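TRAS1 ORF2p (Bombyx mori, PDB 1WDU) is the endonuclease domain of a telomere-specific non-LTR retrotransposon, and probably nicks telomeric repeat DNA at the element's insertion site. Local coordinates at residues I95-P98 with Q99-T102. The protein carries 1 engineered substitution. Sequence-based numbering, arbitrary orientation.
Sequences IQYP and QLTT
Two backbone amides, those of Leu-100 and Thr-101, converge on the carbonyl oxygen of Tyr-97 just past the end of a strand. Leu-100 N to Tyr-97 O spans 2.9 Å; Thr-101 N reaches the same oxygen at 3.2 Å. The first bond closes a tight i to i+3 turn whose central residues, Pro-98 and Gln-99, both have helical backbone angles, as in a type I beta turn; the second, from i+4, makes it an alpha turn. Thr-101 adds a side-chain bond. Its hydroxyl sits between its own backbone N and carbonyl carbon (chi1 68°), which turns OG1 back to donate to Pro-98 O at 3.1 Å, tilted 35° from that carbonyl plane. The same rotation puts the methyl beside the backbone N, with Thr-101 CG2 3.1 Å from Tyr-97 O. A valine here has no hydroxyl to offer, and Pro-98 O would probably be left, within the turn, with the weak bond from Thr-101 N. On another side of the turn, Tyr-97 and Leu-100 run side by side in the same direction, both with CG anti to the carbonyl carbon, and Leu-100 CD1 packs 3.8 Å from Tyr-97 CB and obliquely beside the base of the ring, 4.1 Å from Tyr-97 CG. The turn follows strand 93-96, which pairs antiparallel with strand 105-111; Tyr-97 and Leu-100 both rest on Val-107 of that neighbour and on Met-144 just beyond helix 131-142, while Arg-139 of the helix bonds to Gln-99 O.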
loop_
_atom_site.group_PDB
_atom_site.type_symbol
_atom_site.label_atom_id
_atom_site.label_comp_id
_atom_site.label_asym_id
_atom_site.label_seq_id
_atom_site.Cartn_x
_atom_site.Cartn_y
_atom_site.Cartn_z
ATOM N N ILE A 95 11.562 11.237 -3.411
ATOM C CA ILE A 95 11.439 12.415 -2.572
ATOM C C ILE A 95 10.625 12.068 -1.333
ATOM O O ILE A 95 9.545 11.485 -1.432
ATOM C CB ILE A 95 10.776 13.596 -3.326
ATOM C CG1 ILE A 95 10.230 14.608 -2.318
ATOM C CG2 ILE A 95 9.695 13.090 -4.257
ATOM C CD1 ILE A 95 9.729 15.867 -2.949
ATOM N N GLN A 96 11.153 12.430 -0.170
ATOM C CA GLN A 96 10.490 12.146 1.100
ATOM C C GLN A 96 9.622 13.297 1.595
ATOM O O GLN A 96 9.926 14.471 1.368
ATOM C CB GLN A 96 11.524 11.842 2.193
ATOM C CG GLN A 96 12.545 10.776 1.857
ATOM C CD GLN A 96 13.486 10.518 3.021
ATOM O OE1 GLN A 96 13.061 10.063 4.080
ATOM N NE2 GLN A 96 14.765 10.813 2.832
ATOM N N TYR A 97 8.552 12.951 2.299
ATOM C CA TYR A 97 7.664 13.958 2.862
ATOM C C TYR A 97 7.487 13.723 4.360
ATOM O O TYR A 97 6.463 13.209 4.807
ATOM C CB TYR A 97 6.314 13.930 2.153
ATOM C CG TYR A 97 6.420 14.244 0.682
ATOM C CD1 TYR A 97 6.400 13.226 -0.272
ATOM C CD2 TYR A 97 6.568 15.566 0.240
ATOM C CE1 TYR A 97 6.520 13.514 -1.636
ATOM C CE2 TYR A 97 6.694 15.864 -1.112
ATOM C CZ TYR A 97 6.665 14.836 -2.046
ATOM O OH TYR A 97 6.751 15.133 -3.390
ATOM N N PRO A 98 8.500 14.096 5.155
ATOM C CA PRO A 98 8.474 13.930 6.613
ATOM C C PRO A 98 7.205 14.508 7.245
ATOM O O PRO A 98 6.674 13.952 8.196
ATOM C CB PRO A 98 9.732 14.672 7.071
ATOM C CG PRO A 98 10.661 14.536 5.899
ATOM C CD PRO A 98 9.744 14.762 4.721
ATOM N N GLN A 99 6.722 15.622 6.708
ATOM C CA GLN A 99 5.521 16.261 7.236
ATOM C C GLN A 99 4.263 15.411 7.086
ATOM O O GLN A 99 3.325 15.542 7.874
ATOM C CB GLN A 99 5.283 17.613 6.543
ATOM C CG GLN A 99 6.321 18.667 6.863
ATOM C CD GLN A 99 6.377 18.993 8.348
ATOM O OE1 GLN A 99 5.422 19.532 8.919
ATOM N NE2 GLN A 99 7.498 18.661 8.984
ATOM N N LEU A 100 4.236 14.547 6.077
ATOM C CA LEU A 100 3.057 13.727 5.836
ATOM C C LEU A 100 3.126 12.351 6.462
ATOM O O LEU A 100 2.099 11.707 6.673
ATOM C CB LEU A 100 2.825 13.587 4.336
ATOM C CG LEU A 100 2.668 14.915 3.599
ATOM C CD1 LEU A 100 2.603 14.668 2.100
ATOM C CD2 LEU A 100 1.417 15.626 4.100
ATOM N N THR A 101 4.335 11.901 6.763
ATOM C CA THR A 101 4.527 10.585 7.341
ATOM C C THR A 101 4.229 10.577 8.833
ATOM O O THR A 101 4.604 11.497 9.560
ATOM C CB THR A 101 5.967 10.090 7.101
ATOM O OG1 THR A 101 6.881 10.893 7.859
ATOM C CG2 THR A 101 6.314 10.194 5.622
ATOM N N THR A 102 3.546 9.525 9.276
ATOM C CA THR A 102 3.173 9.369 10.677
ATOM C C THR A 102 3.521 7.965 11.153
ATOM O O THR A 102 4.322 7.260 10.532
ATOM C CB THR A 102 1.660 9.560 10.872
ATOM O OG1 THR A 102 0.963 8.460 10.263
ATOM C CG2 THR A 102 1.200 10.875 10.237
#